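Anti-sigma-I factor RsgI2 (Clostridium thermocellum, PDB 4B9P) probably restrains the sigma factor SigI2 until its extracellular family 3 carbohydrate-binding module, the part described here, binds cellulosic polysaccharide outside the cell. Local coordinates at residues I44-T49 / Y137-S142. Sequence-based numbering, arbitrary orientation. Where two conformers were deposited one is given.
With CA (calcium ion), chain B.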
loop_
_atom_site.group_PDB
_atom_site.type_symbol
_atom_site.label_atom_id
_atom_site.label_comp_id
_atom_site.label_asym_id
_atom_site.label_seq_id
_atom_site.Cartn_x
_atom_site.Cartn_y
_atom_site.Cartn_z
ATOM N N ILE A 44 -0.441 -3.670 5.913
ATOM C CA ILE A 44 -1.369 -3.228 4.876
ATOM C C ILE A 44 -0.863 -3.749 3.550
ATOM O O ILE A 44 0.333 -3.595 3.293
ATOM C CB ILE A 44 -1.412 -1.700 4.841
ATOM C CG1 ILE A 44 -1.850 -1.105 6.184
ATOM C CG2 ILE A 44 -2.344 -1.213 3.727
ATOM C CD1 ILE A 44 -1.561 0.377 6.288
ATOM N N ARG A 45 -1.728 -4.348 2.719
ATOM C CA ARG A 45 -1.258 -4.914 1.448
ATOM C C ARG A 45 -1.984 -4.300 0.265
ATOM O O ARG A 45 -3.216 -4.277 0.205
ATOM C CB ARG A 45 -1.461 -6.437 1.397
ATOM C CG ARG A 45 -0.619 -7.129 2.410
ATOM C CD ARG A 45 -0.792 -8.615 2.304
ATOM N NE ARG A 45 0.090 -9.258 3.267
ATOM C CZ ARG A 45 0.034 -10.544 3.540
ATOM N NH1 ARG A 45 -0.865 -11.306 2.922
ATOM N NH2 ARG A 45 0.859 -11.059 4.441
ATOM N N TYR A 46 -1.181 -3.846 -0.697
ATOM C CA TYR A 46 -1.650 -3.342 -1.989
ATOM C C TYR A 46 -1.243 -4.401 -3.019
ATOM O O TYR A 46 -0.045 -4.594 -3.255
ATOM C CB TYR A 46 -0.964 -1.994 -2.306
ATOM C CG TYR A 46 -1.426 -1.394 -3.627
ATOM C CD1 TYR A 46 -0.809 -1.740 -4.850
ATOM C CD2 TYR A 46 -2.456 -0.444 -3.668
ATOM C CE1 TYR A 46 -1.264 -1.214 -6.051
ATOM C CE2 TYR A 46 -2.904 0.111 -4.884
ATOM C CZ TYR A 46 -2.284 -0.264 -6.060
ATOM O OH TYR A 46 -2.765 0.297 -7.187
ATOM N N TYR A 47 -2.225 -5.057 -3.627
ATOM C CA TYR A 47 -1.986 -6.182 -4.536
ATOM C C TYR A 47 -1.941 -5.733 -5.988
ATOM O O TYR A 47 -2.748 -4.889 -6.412
ATOM C CB TYR A 47 -3.118 -7.191 -4.413
ATOM C CG TYR A 47 -3.195 -7.898 -3.113
ATOM C CD1 TYR A 47 -2.378 -9.010 -2.851
ATOM C CD2 TYR A 47 -4.055 -7.447 -2.108
ATOM C CE1 TYR A 47 -2.477 -9.701 -1.648
ATOM C CE2 TYR A 47 -4.137 -8.108 -0.908
ATOM C CZ TYR A 47 -3.349 -9.216 -0.669
ATOM O OH TYR A 47 -3.488 -9.842 0.564
ATOM N N TYR A 48 -1.024 -6.309 -6.766
ATOM C CA TYR A 48 -0.862 -5.862 -8.144
ATOM C C TYR A 48 -0.163 -6.983 -8.921
ATOM O O TYR A 48 0.267 -8.000 -8.358
ATOM C CB TYR A 48 -0.055 -4.558 -8.184
ATOM C CG TYR A 48 1.413 -4.663 -7.777
ATOM C CD1 TYR A 48 1.798 -4.714 -6.428
ATOM C CD2 TYR A 48 2.410 -4.670 -8.741
ATOM C CE1 TYR A 48 3.102 -4.817 -6.054
ATOM C CE2 TYR A 48 3.758 -4.739 -8.362
ATOM C CZ TYR A 48 4.076 -4.800 -7.014
ATOM O OH TYR A 48 5.393 -4.888 -6.641
ATOM N N THR A 49 -0.068 -6.781 -10.235
ATOM C CA THR A 49 0.777 -7.642 -11.083
ATOM C C THR A 49 2.004 -6.855 -11.518
ATOM O O THR A 49 1.894 -5.775 -12.091
ATOM C CB THR A 49 -0.006 -8.132 -12.294
ATOM O OG1 THR A 49 -0.691 -7.016 -12.887
ATOM C CG2 THR A 49 -1.000 -9.245 -11.883
ATOM N N TYR A 137 -5.096 -5.724 -8.888
ATOM C CA TYR A 137 -6.278 -5.897 -8.048
ATOM C C TYR A 137 -6.609 -4.661 -7.244
ATOM O O TYR A 137 -7.766 -4.278 -7.162
ATOM C CB TYR A 137 -6.066 -7.092 -7.152
ATOM C CG TYR A 137 -7.205 -7.369 -6.193
ATOM C CD1 TYR A 137 -8.340 -8.045 -6.634
ATOM C CD2 TYR A 137 -7.130 -7.008 -4.857
ATOM C CE1 TYR A 137 -9.361 -8.343 -5.761
ATOM C CE2 TYR A 137 -8.177 -7.288 -3.971
ATOM C CZ TYR A 137 -9.270 -7.972 -4.428
ATOM O OH TYR A 137 -10.318 -8.257 -3.599
ATOM N N SER A 138 -5.623 -4.050 -6.607
ATOM C CA SER A 138 -5.911 -2.944 -5.702
ATOM C C SER A 138 -6.093 -1.595 -6.372
ATOM O O SER A 138 -6.459 -0.644 -5.694
ATOM C CB SER A 138 -4.815 -2.835 -4.631
ATOM O OG SER A 138 -4.780 -3.990 -3.810
ATOM N N PHE A 139 -5.827 -1.502 -7.680
ATOM C CA PHE A 139 -5.877 -0.211 -8.377
ATOM C C PHE A 139 -7.281 0.383 -8.482
ATOM O O PHE A 139 -8.243 -0.330 -8.768
ATOM C CB PHE A 139 -5.288 -0.423 -9.777
ATOM C CG PHE A 139 -5.283 0.786 -10.658
ATOM C CD1 PHE A 139 -4.559 1.937 -10.295
ATOM C CD2 PHE A 139 -5.944 0.754 -11.875
ATOM C CE1 PHE A 139 -4.516 3.052 -11.137
ATOM C CE2 PHE A 139 -5.878 1.851 -12.734
ATOM C CZ PHE A 139 -5.159 3.002 -12.350
ATOM N N ASN A 140 -7.376 1.688 -8.273
ATOM C CA ASN A 140 -8.598 2.451 -8.452
ATOM C C ASN A 140 -8.368 3.453 -9.576
ATOM O O ASN A 140 -7.622 4.395 -9.416
ATOM C CB ASN A 140 -8.881 3.176 -7.117
ATOM C CG ASN A 140 -10.114 4.048 -7.158
ATOM O OD1 ASN A 140 -10.614 4.445 -8.230
ATOM N ND2 ASN A 140 -10.616 4.382 -5.970
ATOM N N ASN A 141 -8.983 3.213 -10.719
ATOM C CA ASN A 141 -8.734 4.051 -11.876
ATOM C C ASN A 141 -9.437 5.387 -11.910
ATOM O O ASN A 141 -9.251 6.145 -12.884
ATOM C CB ASN A 141 -8.974 3.291 -13.202
ATOM C CG ASN A 141 -10.432 3.008 -13.487
ATOM O OD1 ASN A 141 -11.336 3.523 -12.838
ATOM N ND2 ASN A 141 -10.658 2.168 -14.479
ATOM N N SER A 142 -10.214 5.700 -10.878
ATOM C CA SER A 142 -11.084 6.855 -10.971
ATOM C C SER A 142 -10.856 7.898 -9.892
ATOM O O SER A 142 -10.728 9.087 -10.190
ATOM C CB SER A 142 -12.542 6.393 -10.949
ATOM O OG SER A 142 -13.454 7.476 -10.993
HETATM CA CA CA B . 0.171 -4.859 -13.573
HETATM O O HOH W 1 1.248 -2.948 -12.421
#
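Ser138 takes up both polar backbone atoms of Tyr47 near the end of its strand, with OG standing in for the carbonyl oxygen that a paired strand would supply. Its amide N donates to Tyr47 O at 3.0 Å, and its hydroxyl OG accepts from Tyr47 N at 2.8 Å. The first of these bonds is close to straight, with an N-H...O angle of 162°. OG lies beside its own backbone N, anti to the carbonyl carbon (chi1 -64°), which lets N and OG face the same residue of the strand. The hydroxyl is further bonded to Lys151 O, and Ser138 O takes the indole NE1 of Trp149; the buried serine thus has identified partners for N, O and OG.

Ser138 CB lies over one face of the Tyr46 ring, 3.6 Å from its centroid and only 17° off the normal, a CH-pi contact. With CG anti to the backbone N, Tyr46 reaches along the loop until its OH comes 3.4 Å from Phe139 CA, near the edge of the Phe139 ring; the phenol's polar partner is Asn13. Tyr47 and Tyr137 run side by side in the same direction, their CB atoms 4.0 Å apart, while Tyr137 OH bonds to Ile164 O.

One residue beyond the strand, Thr49 binds calcium through both O (2.5 Å) and OG1 (2.4 Å). Asp51, Asp132, Ser135 and Asp136 complete the protein ligands, so this site and the serine bonds tie the same two chain regions together. Two antiparallel sheets form the beta sandwich of this family 3 carbohydrate-binding module: strand 42-48 is central in one, between strands 84-92 and 152-156, and the loop holding residues 137-142 leads from strand 131-132 to strand 147-148, an outermost strand of the other.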